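Local coordinates for protein putative PLP-dependent aminotransferase (Bacillus cereus ATCC 10987, PDB 3JU7) that probably binds pyridoxal phosphate and acts as a transaminase of the DegT/DnrJ/EryC1/StrS family, at residues Ala81-Phe86 and Leu93-Cys98; Met67-Leu72 and Ser180-Tyr185; Gln43-Gly48 and Gly54-Val59; Cys98-Tyr103 and Glu129-Val134; Trp263-Leu268 and Trp278-Thr283. All coordinates share one frame; numbering follows the deposited sequence.

Contact 1 of 5, residues Ala81-Phe86 and Leu93-Cys98; sequences ALMPSF and LAAIWC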
# COMPACT_ATOMS: atom_id res chain seq x y z
N ALA A 81 19.34 -10.43 1.86
CA ALA A 81 18.46 -10.86 0.76
C ALA A 81 19.34 -10.91 -0.50
O ALA A 81 19.82 -9.86 -0.95
CB ALA A 81 17.31 -9.87 0.56
N LEU A 82 19.62 -12.10 -1.02
CA LEU A 82 20.49 -12.24 -2.21
C LEU A 82 19.61 -11.97 -3.45
O LEU A 82 18.57 -12.61 -3.64
CB LEU A 82 21.11 -13.63 -2.29
CG LEU A 82 22.33 -13.91 -1.43
CD1 LEU A 82 22.17 -13.37 0.01
CD2 LEU A 82 22.60 -15.41 -1.48
N MSE A 83 19.99 -10.98 -4.24
CA MSE A 83 19.21 -10.56 -5.39
C MSE A 83 20.13 -9.93 -6.43
O MSE A 83 21.24 -9.55 -6.14
CB MSE A 83 18.14 -9.54 -4.99
CG MSE A 83 18.75 -8.28 -4.36
SE MSE A 83 17.49 -6.91 -3.82
CE MSE A 83 16.48 -7.89 -2.50
N PRO A 84 19.64 -9.79 -7.65
CA PRO A 84 20.42 -9.04 -8.63
C PRO A 84 20.43 -7.55 -8.32
O PRO A 84 19.51 -7.05 -7.66
CB PRO A 84 19.66 -9.30 -9.92
CG PRO A 84 18.23 -9.49 -9.45
CD PRO A 84 18.41 -10.35 -8.23
N SER A 85 21.48 -6.85 -8.77
CA SER A 85 21.51 -5.39 -8.79
C SER A 85 20.67 -4.90 -9.98
O SER A 85 19.97 -3.87 -9.92
CB SER A 85 22.95 -4.89 -8.96
OG SER A 85 23.01 -3.49 -9.18
N PHE A 86 20.71 -5.68 -11.06
CA PHE A 86 20.01 -5.32 -12.28
C PHE A 86 18.52 -5.61 -12.11
O PHE A 86 18.01 -6.63 -12.58
CB PHE A 86 20.63 -6.07 -13.47
CG PHE A 86 20.14 -5.62 -14.82
CD1 PHE A 86 20.68 -4.50 -15.42
CD2 PHE A 86 19.17 -6.34 -15.50
CE1 PHE A 86 20.26 -4.08 -16.68
CE2 PHE A 86 18.74 -5.94 -16.78
CZ PHE A 86 19.28 -4.80 -17.36
N LEU A 93 14.45 -2.20 -1.94
CA LEU A 93 13.68 -1.44 -0.95
C LEU A 93 12.78 -2.36 -0.15
O LEU A 93 12.67 -2.22 1.08
CB LEU A 93 12.84 -0.35 -1.61
CG LEU A 93 13.67 0.80 -2.18
CD1 LEU A 93 12.77 1.64 -3.04
CD2 LEU A 93 14.45 1.62 -1.09
N ALA A 94 12.14 -3.31 -0.84
CA ALA A 94 11.28 -4.25 -0.15
C ALA A 94 12.08 -5.00 0.94
O ALA A 94 11.58 -5.16 2.06
CB ALA A 94 10.65 -5.19 -1.12
N ALA A 95 13.34 -5.37 0.64
CA ALA A 95 14.16 -6.15 1.57
C ALA A 95 14.56 -5.31 2.80
O ALA A 95 14.51 -5.78 3.95
CB ALA A 95 15.43 -6.73 0.88
N ILE A 96 14.96 -4.07 2.52
CA ILE A 96 15.40 -3.14 3.52
C ILE A 96 14.25 -2.86 4.52
O ILE A 96 14.50 -2.77 5.70
CB ILE A 96 15.89 -1.80 2.87
CG1 ILE A 96 17.14 -2.04 2.04
CG2 ILE A 96 16.17 -0.78 3.92
CD1 ILE A 96 17.57 -0.83 1.16
N TRP A 97 13.02 -2.74 4.03
CA TRP A 97 11.86 -2.54 4.91
C TRP A 97 11.61 -3.78 5.80
O TRP A 97 11.05 -3.65 6.89
CB TRP A 97 10.59 -2.21 4.12
CG TRP A 97 10.38 -0.77 3.77
CD1 TRP A 97 10.67 -0.18 2.57
CD2 TRP A 97 9.79 0.25 4.59
NE1 TRP A 97 10.31 1.15 2.60
CE2 TRP A 97 9.76 1.44 3.82
CE3 TRP A 97 9.27 0.27 5.87
CZ2 TRP A 97 9.26 2.64 4.32
CZ3 TRP A 97 8.74 1.47 6.36
CH2 TRP A 97 8.76 2.64 5.59
N CYS A 98 11.99 -4.97 5.33
CA CYS A 98 11.90 -6.18 6.15
C CYS A 98 13.08 -6.35 7.07
O CYS A 98 13.26 -7.38 7.71
CB CYS A 98 11.76 -7.40 5.28
SG CYS A 98 10.16 -7.44 4.40

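Contact 2 of 5, residues Met67-Leu72 and Ser180-Tyr185; sequences MAAIQL and SGMIIY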
# COMPACT_ATOMS: atom_id res chain seq x y z
N MSE A 67 7.16 -6.98 0.04
CA MSE A 67 7.39 -6.77 1.48
C MSE A 67 6.72 -7.84 2.34
O MSE A 67 7.36 -8.42 3.23
CB MSE A 67 6.95 -5.35 1.90
CG MSE A 67 7.91 -4.25 1.37
SE MSE A 67 7.08 -2.50 1.45
CE MSE A 67 7.03 -2.37 3.26
N ALA A 68 5.46 -8.13 2.04
CA ALA A 68 4.70 -9.11 2.77
C ALA A 68 5.39 -10.48 2.66
O ALA A 68 5.66 -11.17 3.68
CB ALA A 68 3.31 -9.22 2.20
N ALA A 69 5.67 -10.86 1.40
CA ALA A 69 6.25 -12.17 1.07
C ALA A 69 7.63 -12.38 1.74
O ALA A 69 7.86 -13.41 2.36
CB ALA A 69 6.31 -12.38 -0.45
N ILE A 70 8.52 -11.42 1.63
CA ILE A 70 9.84 -11.51 2.26
C ILE A 70 9.73 -11.60 3.79
O ILE A 70 10.36 -12.45 4.41
CB ILE A 70 10.72 -10.30 1.86
CG1 ILE A 70 11.14 -10.43 0.40
CG2 ILE A 70 11.95 -10.12 2.80
CD1 ILE A 70 11.43 -9.12 -0.27
N GLN A 71 8.91 -10.72 4.38
CA GLN A 71 8.65 -10.73 5.83
C GLN A 71 8.13 -12.11 6.27
O GLN A 71 8.65 -12.65 7.22
CB GLN A 71 7.64 -9.64 6.22
CG GLN A 71 7.31 -9.62 7.71
CD GLN A 71 8.54 -9.37 8.58
OE1 GLN A 71 9.44 -8.63 8.21
NE2 GLN A 71 8.58 -10.01 9.74
N LEU A 72 7.16 -12.70 5.58
CA LEU A 72 6.68 -14.05 5.94
C LEU A 72 7.74 -15.15 5.79
O LEU A 72 7.89 -16.01 6.64
CB LEU A 72 5.47 -14.46 5.07
CG LEU A 72 4.95 -15.88 5.24
CD1 LEU A 72 4.38 -16.03 6.65
CD2 LEU A 72 3.93 -16.23 4.16
N SER A 180 6.97 -23.62 -5.35
CA SER A 180 6.83 -23.73 -3.91
C SER A 180 6.97 -22.43 -3.17
O SER A 180 6.38 -22.26 -2.12
CB SER A 180 7.88 -24.67 -3.37
OG SER A 180 7.62 -25.95 -3.87
N GLY A 181 7.82 -21.54 -3.68
CA GLY A 181 8.00 -20.23 -3.07
C GLY A 181 6.85 -19.31 -3.41
O GLY A 181 5.72 -19.76 -3.63
N MSE A 182 7.15 -18.02 -3.45
CA MSE A 182 6.14 -17.03 -3.81
C MSE A 182 6.58 -16.27 -5.05
O MSE A 182 7.78 -16.09 -5.26
CB MSE A 182 5.90 -16.08 -2.65
CG MSE A 182 4.93 -16.69 -1.70
SE MSE A 182 4.55 -15.82 -0.06
CE MSE A 182 2.84 -16.71 0.09
N ILE A 183 5.60 -15.91 -5.87
CA ILE A 183 5.80 -15.07 -7.05
C ILE A 183 4.97 -13.79 -6.89
O ILE A 183 3.77 -13.85 -6.59
CB ILE A 183 5.45 -15.83 -8.35
CG1 ILE A 183 6.09 -17.24 -8.27
CG2 ILE A 183 5.86 -15.03 -9.53
CD1 ILE A 183 6.66 -17.82 -9.49
N ILE A 184 5.63 -12.66 -7.05
CA ILE A 184 5.00 -11.35 -7.02
C ILE A 184 4.86 -10.77 -8.44
O ILE A 184 5.78 -10.80 -9.23
CB ILE A 184 5.82 -10.34 -6.18
CG1 ILE A 184 6.23 -10.93 -4.79
CG2 ILE A 184 5.04 -9.06 -6.03
CD1 ILE A 184 5.20 -11.87 -4.12
N TYR A 185 3.67 -10.29 -8.76
CA TYR A 185 3.39 -9.68 -10.01
C TYR A 185 2.74 -8.34 -9.74
O TYR A 185 2.04 -8.15 -8.72
CB TYR A 185 2.38 -10.49 -10.85
CG TYR A 185 2.64 -11.94 -11.07
CD1 TYR A 185 3.34 -12.40 -12.19
CD2 TYR A 185 2.08 -12.90 -10.22
CE1 TYR A 185 3.55 -13.82 -12.41
CE2 TYR A 185 2.27 -14.27 -10.43
CZ TYR A 185 3.02 -14.75 -11.51
OH TYR A 185 3.15 -16.15 -11.68

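Contact 3 of 5, residues Gln43-Gly48 and Gly54-Val59; sequences QTIMSG and GAVTTV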
# COMPACT_ATOMS: atom_id res chain seq x y z
N GLN A 43 -10.46 -15.95 -8.21
CA GLN A 43 -10.95 -17.24 -8.69
C GLN A 43 -10.78 -17.31 -10.20
O GLN A 43 -10.46 -18.36 -10.76
CB GLN A 43 -12.42 -17.50 -8.29
N THR A 44 -10.95 -16.17 -10.86
CA THR A 44 -10.81 -16.09 -12.32
C THR A 44 -9.38 -16.30 -12.71
O THR A 44 -9.10 -16.88 -13.75
CB THR A 44 -11.29 -14.71 -12.83
OG1 THR A 44 -12.70 -14.60 -12.58
CG2 THR A 44 -11.00 -14.52 -14.31
N ILE A 45 -8.46 -15.79 -11.89
CA ILE A 45 -7.04 -15.99 -12.14
C ILE A 45 -6.64 -17.48 -11.93
O ILE A 45 -5.92 -18.07 -12.73
CB ILE A 45 -6.20 -15.07 -11.26
CG1 ILE A 45 -6.38 -13.61 -11.72
CG2 ILE A 45 -4.72 -15.43 -11.35
CD1 ILE A 45 -5.85 -12.61 -10.71
N MSE A 46 -7.14 -18.08 -10.86
CA MSE A 46 -6.81 -19.49 -10.55
C MSE A 46 -7.28 -20.42 -11.65
O MSE A 46 -6.55 -21.30 -12.08
CB MSE A 46 -7.39 -19.89 -9.17
CG MSE A 46 -6.63 -19.28 -8.02
SE MSE A 46 -4.74 -19.72 -8.07
CE MSE A 46 -4.96 -21.64 -8.32
N SER A 47 -8.49 -20.19 -12.13
CA SER A 47 -9.02 -20.99 -13.22
C SER A 47 -8.38 -20.67 -14.55
O SER A 47 -8.09 -21.56 -15.34
CB SER A 47 -10.51 -20.74 -13.37
OG SER A 47 -11.16 -21.34 -12.30
N GLY A 48 -8.21 -19.39 -14.80
CA GLY A 48 -7.75 -18.93 -16.10
C GLY A 48 -6.28 -19.15 -16.30
O GLY A 48 -5.87 -19.59 -17.36
N GLY A 54 -2.59 -24.34 -6.55
CA GLY A 54 -2.02 -23.26 -5.78
C GLY A 54 -3.11 -22.25 -5.39
O GLY A 54 -4.32 -22.56 -5.41
N ALA A 55 -2.67 -21.05 -5.05
CA ALA A 55 -3.54 -20.01 -4.57
C ALA A 55 -2.92 -18.66 -4.86
O ALA A 55 -1.69 -18.52 -4.93
CB ALA A 55 -3.78 -20.16 -3.06
N VAL A 56 -3.79 -17.66 -4.97
CA VAL A 56 -3.33 -16.30 -5.17
C VAL A 56 -3.98 -15.35 -4.16
O VAL A 56 -5.09 -15.60 -3.60
CB VAL A 56 -3.67 -15.79 -6.60
CG1 VAL A 56 -2.97 -16.64 -7.72
CG2 VAL A 56 -5.17 -15.73 -6.77
N THR A 57 -3.29 -14.22 -3.93
CA THR A 57 -3.96 -13.11 -3.28
C THR A 57 -3.64 -11.81 -3.99
O THR A 57 -2.49 -11.59 -4.41
CB THR A 57 -3.62 -13.01 -1.79
OG1 THR A 57 -4.51 -12.06 -1.21
CG2 THR A 57 -2.09 -12.58 -1.56
N THR A 58 -4.64 -10.94 -4.12
CA THR A 58 -4.37 -9.58 -4.62
C THR A 58 -3.66 -8.80 -3.52
O THR A 58 -3.73 -9.18 -2.36
CB THR A 58 -5.64 -8.86 -5.04
OG1 THR A 58 -6.52 -8.75 -3.91
CG2 THR A 58 -6.36 -9.63 -6.19
N VAL A 59 -2.90 -7.76 -3.91
CA VAL A 59 -2.31 -6.82 -2.96
C VAL A 59 -2.44 -5.42 -3.56
O VAL A 59 -2.74 -5.29 -4.74
CB VAL A 59 -0.85 -7.14 -2.64
CG1 VAL A 59 -0.77 -8.45 -1.86
CG2 VAL A 59 -0.01 -7.19 -3.92

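Contact 4 of 5, residues Cys98-Tyr103 and Glu129-Val134; sequences CGLEPY and EVAIVV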
# COMPACT_ATOMS: atom_id res chain seq x y z
N CYS A 98 11.99 -4.97 5.33
CA CYS A 98 11.90 -6.18 6.15
C CYS A 98 13.08 -6.35 7.07
O CYS A 98 13.26 -7.38 7.71
CB CYS A 98 11.76 -7.40 5.28
SG CYS A 98 10.16 -7.44 4.40
N GLY A 99 13.94 -5.34 7.11
CA GLY A 99 15.09 -5.39 7.98
C GLY A 99 16.27 -6.17 7.43
O GLY A 99 17.14 -6.54 8.17
N LEU A 100 16.31 -6.42 6.14
CA LEU A 100 17.44 -7.14 5.57
C LEU A 100 18.34 -6.20 4.81
O LEU A 100 17.94 -5.09 4.45
CB LEU A 100 16.98 -8.22 4.63
CG LEU A 100 15.99 -9.15 5.32
CD1 LEU A 100 15.46 -10.05 4.28
CD2 LEU A 100 16.73 -9.89 6.45
N GLU A 101 19.57 -6.65 4.57
CA GLU A 101 20.46 -5.93 3.70
C GLU A 101 20.42 -6.64 2.35
O GLU A 101 20.55 -7.85 2.28
CB GLU A 101 21.90 -5.98 4.22
CG GLU A 101 22.12 -5.15 5.42
CD GLU A 101 23.61 -5.01 5.75
OE1 GLU A 101 24.48 -5.26 4.89
OE2 GLU A 101 23.89 -4.64 6.89
N PRO A 102 20.25 -5.88 1.28
CA PRO A 102 20.48 -6.55 0.01
C PRO A 102 21.95 -6.99 -0.07
O PRO A 102 22.84 -6.36 0.53
CB PRO A 102 20.16 -5.47 -1.03
CG PRO A 102 19.25 -4.48 -0.27
CD PRO A 102 19.78 -4.50 1.12
N TYR A 103 22.16 -8.11 -0.76
CA TYR A 103 23.49 -8.61 -1.13
C TYR A 103 23.44 -8.92 -2.63
O TYR A 103 22.78 -9.90 -3.06
CB TYR A 103 23.83 -9.86 -0.35
CG TYR A 103 25.32 -10.21 -0.29
CD1 TYR A 103 26.08 -10.42 -1.44
CD2 TYR A 103 25.96 -10.31 0.94
CE1 TYR A 103 27.42 -10.75 -1.37
CE2 TYR A 103 27.31 -10.63 1.02
CZ TYR A 103 28.02 -10.85 -0.13
OH TYR A 103 29.35 -11.15 0.00
N GLU A 129 23.61 -16.72 7.37
CA GLU A 129 23.41 -15.29 7.13
C GLU A 129 22.45 -15.03 5.95
O GLU A 129 21.89 -13.93 5.83
CB GLU A 129 24.73 -14.56 6.95
CG GLU A 129 25.50 -14.39 8.26
CD GLU A 129 26.74 -13.49 8.10
OE1 GLU A 129 27.59 -13.80 7.23
OE2 GLU A 129 26.86 -12.49 8.84
N VAL A 130 22.21 -16.03 5.11
CA VAL A 130 21.22 -15.85 4.05
C VAL A 130 19.83 -15.88 4.67
O VAL A 130 19.48 -16.85 5.34
CB VAL A 130 21.35 -16.91 2.98
CG1 VAL A 130 20.36 -16.64 1.91
CG2 VAL A 130 22.77 -16.87 2.41
N ALA A 131 19.07 -14.80 4.52
CA ALA A 131 17.72 -14.78 5.03
C ALA A 131 16.74 -15.18 3.93
O ALA A 131 15.69 -15.77 4.23
CB ALA A 131 17.35 -13.40 5.55
N ILE A 132 17.07 -14.81 2.70
CA ILE A 132 16.17 -15.02 1.56
C ILE A 132 16.88 -14.78 0.23
O ILE A 132 17.89 -14.09 0.16
CB ILE A 132 14.91 -14.10 1.70
CG1 ILE A 132 13.75 -14.61 0.84
CG2 ILE A 132 15.28 -12.63 1.52
CD1 ILE A 132 12.40 -14.10 1.30
N VAL A 133 16.34 -15.38 -0.81
CA VAL A 133 16.80 -15.19 -2.16
C VAL A 133 15.63 -14.61 -2.97
O VAL A 133 14.52 -15.15 -2.93
CB VAL A 133 17.29 -16.53 -2.79
CG1 VAL A 133 17.53 -16.37 -4.27
CG2 VAL A 133 18.55 -17.07 -2.03
N VAL A 134 15.89 -13.54 -3.71
CA VAL A 134 14.84 -12.82 -4.42
C VAL A 134 15.31 -12.58 -5.86
O VAL A 134 15.88 -11.53 -6.18
CB VAL A 134 14.52 -11.49 -3.70
CG1 VAL A 134 13.30 -10.76 -4.34
CG2 VAL A 134 14.28 -11.75 -2.21

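Contact 5 of 5, residues Trp263-Leu268 and Trp278-Thr283; sequences WYKQLL and WQLQKT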
# COMPACT_ATOMS: atom_id res chain seq x y z
N TRP A 263 6.97 -6.92 -34.89
CA TRP A 263 7.38 -5.86 -35.81
C TRP A 263 8.78 -5.34 -35.49
O TRP A 263 9.61 -5.07 -36.37
CB TRP A 263 6.41 -4.68 -35.77
CG TRP A 263 5.09 -4.92 -36.40
CD1 TRP A 263 4.80 -5.78 -37.42
CD2 TRP A 263 3.86 -4.22 -36.11
NE1 TRP A 263 3.48 -5.69 -37.75
CE2 TRP A 263 2.88 -4.74 -36.97
CE3 TRP A 263 3.51 -3.21 -35.21
CZ2 TRP A 263 1.56 -4.29 -36.94
CZ3 TRP A 263 2.21 -2.77 -35.18
CH2 TRP A 263 1.24 -3.31 -36.03
N TYR A 264 9.03 -5.15 -34.21
CA TYR A 264 10.33 -4.70 -33.78
C TYR A 264 11.40 -5.69 -34.26
O TYR A 264 12.43 -5.28 -34.81
CB TYR A 264 10.37 -4.57 -32.26
CG TYR A 264 10.37 -3.15 -31.71
CD1 TYR A 264 11.41 -2.27 -31.99
CD2 TYR A 264 9.36 -2.72 -30.87
CE1 TYR A 264 11.42 -1.00 -31.46
CE2 TYR A 264 9.37 -1.46 -30.35
CZ TYR A 264 10.40 -0.59 -30.63
OH TYR A 264 10.42 0.66 -30.03
N LYS A 265 11.14 -6.99 -34.08
CA LYS A 265 12.13 -8.01 -34.40
C LYS A 265 12.39 -8.05 -35.90
O LYS A 265 13.54 -8.09 -36.35
CB LYS A 265 11.68 -9.38 -33.89
CG LYS A 265 11.72 -9.46 -32.38
CD LYS A 265 11.10 -10.71 -31.75
CE LYS A 265 10.57 -10.37 -30.34
NZ LYS A 265 10.36 -11.55 -29.46
N GLN A 266 11.32 -7.98 -36.67
CA GLN A 266 11.44 -8.00 -38.13
C GLN A 266 12.17 -6.78 -38.65
O GLN A 266 13.02 -6.90 -39.53
CB GLN A 266 10.06 -8.06 -38.78
CG GLN A 266 9.33 -9.37 -38.58
CD GLN A 266 7.87 -9.31 -39.06
OE1 GLN A 266 7.17 -8.31 -38.84
NE2 GLN A 266 7.41 -10.38 -39.70
N LEU A 267 11.82 -5.61 -38.13
CA LEU A 267 12.41 -4.36 -38.59
C LEU A 267 13.86 -4.25 -38.18
O LEU A 267 14.66 -3.69 -38.93
CB LEU A 267 11.63 -3.13 -38.09
CG LEU A 267 10.30 -2.86 -38.80
CD1 LEU A 267 9.41 -1.84 -38.02
CD2 LEU A 267 10.55 -2.42 -40.26
N LEU A 268 14.20 -4.74 -36.98
CA LEU A 268 15.60 -4.71 -36.51
C LEU A 268 16.51 -5.59 -37.36
O LEU A 268 17.67 -5.23 -37.67
CB LEU A 268 15.71 -5.17 -35.05
CG LEU A 268 15.24 -4.25 -33.94
CD1 LEU A 268 15.29 -5.04 -32.66
CD2 LEU A 268 16.09 -3.00 -33.85
N TRP A 278 23.56 -5.09 -32.28
CA TRP A 278 22.45 -4.90 -31.34
C TRP A 278 21.95 -6.27 -30.96
O TRP A 278 21.86 -7.15 -31.81
CB TRP A 278 21.32 -4.10 -31.97
CG TRP A 278 21.68 -2.70 -32.28
CD1 TRP A 278 22.41 -2.26 -33.32
CD2 TRP A 278 21.32 -1.54 -31.53
NE1 TRP A 278 22.54 -0.90 -33.28
CE2 TRP A 278 21.88 -0.43 -32.19
CE3 TRP A 278 20.59 -1.33 -30.36
CZ2 TRP A 278 21.72 0.87 -31.73
CZ3 TRP A 278 20.44 -0.03 -29.90
CH2 TRP A 278 21.00 1.05 -30.59
N GLN A 279 21.60 -6.48 -29.68
CA GLN A 279 21.09 -7.79 -29.28
C GLN A 279 20.00 -7.79 -28.24
O GLN A 279 19.96 -6.95 -27.31
CB GLN A 279 22.22 -8.74 -28.86
CG GLN A 279 22.90 -8.41 -27.60
CD GLN A 279 24.03 -9.39 -27.28
OE1 GLN A 279 24.94 -9.64 -28.11
NE2 GLN A 279 23.97 -9.97 -26.07
N LEU A 280 19.13 -8.78 -28.40
CA LEU A 280 17.96 -8.98 -27.58
C LEU A 280 18.25 -9.97 -26.47
O LEU A 280 19.30 -10.65 -26.48
CB LEU A 280 16.81 -9.47 -28.47
CG LEU A 280 16.46 -8.54 -29.63
CD1 LEU A 280 15.66 -9.27 -30.69
CD2 LEU A 280 15.73 -7.29 -29.14
N GLN A 281 17.34 -10.06 -25.51
CA GLN A 281 17.50 -10.98 -24.38
C GLN A 281 17.44 -12.45 -24.83
O GLN A 281 16.63 -12.80 -25.67
CB GLN A 281 16.40 -10.70 -23.35
CG GLN A 281 16.46 -11.49 -22.04
CD GLN A 281 15.37 -11.00 -21.07
OE1 GLN A 281 14.37 -10.43 -21.50
NE2 GLN A 281 15.56 -11.21 -19.78
N LYS A 282 18.29 -13.30 -24.28
CA LYS A 282 18.21 -14.71 -24.58
C LYS A 282 17.16 -15.32 -23.64
O LYS A 282 17.43 -15.55 -22.46
CB LYS A 282 19.57 -15.39 -24.42
N THR A 283 15.96 -15.53 -24.15
CA THR A 283 14.89 -16.13 -23.34
C THR A 283 13.86 -16.86 -24.20
O THR A 283 13.69 -16.55 -25.36
CB THR A 283 14.21 -15.05 -22.40
OG1 THR A 283 13.28 -15.69 -21.52
CG2 THR A 283 13.51 -13.94 -23.18

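Contact 1 of 5, residues Ala81-Phe86 and Leu93-Cys98
Ala95 of helix 90-97 meets strand 80-84 through its methyl group, which touches Ala81 and selenomethionine Met83. Earlier in the helix, Leu93 projects from the other side and packs on Leu328, while Ala94 is turned to helix 62-73, where it meets Leu66 and Met67. At Ala95 the CB atom points toward the strand and lies 3.7 Å from CB of Ala81. Its second neighbour is the terminal methyl of Met83, whose CE also stands 3.7 Å from Ala95 CB. Met83 reaches it from two residues further along the strand: CG sits between the backbone N and carbonyl carbon (chi1 59°), and a bend at chi3 of 62° curls CE back toward Ala81. Three methyl groups thus meet in a buried, wholly apolar cluster. Beyond it, Ile96 covers Pro102, and Trp97 stacks on Phe231 of the second subunit and donates from NE1 to Gly230 O of the same subunit. The contact belongs to the beta-alpha-beta unit of strand 80-84, helix 90-97 and strand 101-105: the helix lies on the sheet, strand 80-84 has strands 101-105 and 130-133 as neighbours, and helix 62-73 packs beside helix 90-97.

Contact 2 of 5, residues Met67-Leu72 and Ser180-Tyr185
Ala69 of helix 62-73 and the two inward residues of strand 182-186, Met182 and Ile184, form the close-packed part of this helix-on-sheet contact. The Ala69 methyl enters the gap between two longer side chains: its CB lies 3.9 Å from SE of selenomethionine Met182 and also 3.9 Å from Ile184 CD1. These partners approach at roughly a right angle to one another as seen from the methyl, one from each of two successive inward positions of the strand. In Met182, chi2 of 174° carries SE out to the helix, 4.2 Å from Ala69 CA, and chi3 of 156° sends CE on toward Leu72. The axes of segments 67-72 and 182-185 approach to 9.4 Å, nearly antiparallel at 163°, a spacing consistent with alanine at the interface.

One turn later the fit is slacker. Leu72, partly exposed, meets the strand through a single approach of CD2 to Met182 CE at 4.2 Å. No hydrogen bond joins the segments; the direct contact between them is therefore apolar. Helix 206-215 lies alongside, with Ile212 touching Ala68 and Met182, and Arg211 on Leu72. Helix 90-97 packs on the other flank of helix 62-73, and strand 182-186 runs between strands 159-161 and 199-203.

Contact 3 of 5, residues Gln43-Gly48 and Gly54-Val59
Thr57 OG1 is held by two groups: it donates to Thr58 O at 3.2 Å, in the carbonyl plane and on a lone pair, and it is also hydrogen-bonded to Lys213 NZ. That polar site adjoins the real interface, where Val56 and Gly54 face selenomethionine Met46 of helix 36-48. Met46 is folded into a compact hook by bends at chi2 (-56°) and chi3 (-50°), and its atoms cover three consecutive residues, Gly54 and the first two of the strand. Its SE lies 3.6 Å from Val56 CG1 and 3.7 Å from Ala55 CA, so it rests on the strand backbone as much as on a side chain. CG passes Val56 CG2 at 4.0 Å, the two side chains sliding by in opposite directions. The terminal CE ends close over the carbonyl of Gly54, 3.1 Å from its O. One residue back, Ile45 adds a looser touch, with CG2 at 4.2 Å from Val56 CG1. Phe50 lies against both Ile45 and Val56, and Leu200 of the adjacent strand backs the same pair.

The axes of helix segment 43-48 and strand 55-59 run at 144°. No hydrogen bond links residues 43-48 with 54-59, so their direct contact rests on the selenoether arm and its apolar neighbours. Glu42 and Asn38, earlier in the helix, supply hydrogen bonds to Thr58 N and OG1, while Ala55, Thr57 and Val59 pair through their backbones with strand 199-203.

Contact 4 of 5, residues Cys98-Tyr103 and Glu129-Val134
The helix-to-strand turn of the beta-alpha-beta unit 80-84, 90-97, 101-105 carries Leu100, which packs across to Ala131 and Ile132 of strand 130-133. The turn that delivers it is a Schellman motif closing helix 90-97, with Gly99 as the C-prime residue at positive phi, Gly99 N bonded to Ile96 O and Leu100 N to Ala95 O. Having left the helix, Leu100 places CG beside its own backbone N (chi1 -55°), sending both methyls over to the other strand. The fork is shared between two residues. CD2 sits 3.7 Å from Ala131 CB, and CD1 lies 3.8 Å from Ile132 CG2, with Ala131 CB also near CD1 at 4.1 Å. Leu100 and Ile132 cross at about a right angle: Leu100 presents its terminal methyls, while Ile132 offers the CG2 branch methyl. All three residues are buried and the interface is entirely apolar, without a hydrogen bond between the segments.

The two strands are not sheet neighbours. Strand 80-84 runs between them and is hydrogen-bonded to each, and the Leu100 contact bridges over one end of it, where Ile132 also lies on Ala81. Ile70 of helix 62-73 packs against both Leu100 and Ile132, so this helix covers the same face of the three-stranded parallel arrangement.

Contact 5 of 5, residues Trp263-Leu268 and Trp278-Thr283
The backbones of helix 250-270 and of the irregular chain at 278-283 stay well separated, with CA atoms 8.6 Å apart for Leu268 and Trp278 and 9.0 Å for Lys265 and Leu280. Leu280 spans that gap. Its side chain leaves toward the helix, with CG beside its backbone N (chi1 -57°), and the two methyls of its fork divide between residues one turn apart. CD2 meets Leu268 CD1 at 4.2 Å, branch end to branch end. The other methyl, CD1, lies 4.3 Å from Lys265 CG, so the lysine takes part with the aliphatic base of its chain. Its outer end is exposed, and NZ is hydrogen-bonded to a bound di(hydroxyethyl)ether, probably from the crystallisation liquor. The contact is therefore graded from buried Leu268 to solvent-facing Lys265. No hydrogen bond links the segments. Leu268 continues inward onto Ile293 of strand 291-294, which also receives the Trp278 ring, while Gln279 is hydrogen-bonded through its backbone to Leu294. The long helix packs over the loop and strand 291-294, consistent with the small C-terminal domain of fold-type I pyridoxal phosphate enzymes, in which helices cover one side of a short sheet.

How the contacts relate
Contacts 1 and 4 lie on a three-stranded sheet (101-105, 80-84, 130-133), contacts 2 and 3 on a four-stranded one (159-161, 182-186, 199-203, 55-59); the combined order is consistent with the seven-stranded 3-2-4-5-6-7-1 sheet of fold-type I pyridoxal phosphate enzymes. Centre to centre, contacts 1 and 4, which share Cys98, are about 7 Å apart. Contact 2 lies about 12 to 13 Å from both, joined through helix 62-73, whose Met67 and Ile70 touch Cys98; the 107 residues between its segments include contacts 1 and 4. Contact 3, earliest in sequence, is about 15 Å from contact 2. Contact 5, last along the chain, stands about 30 Å or more from all others. Contacts 1, 2 and 4 also reach the second subunit, linking the core to the dimer interface.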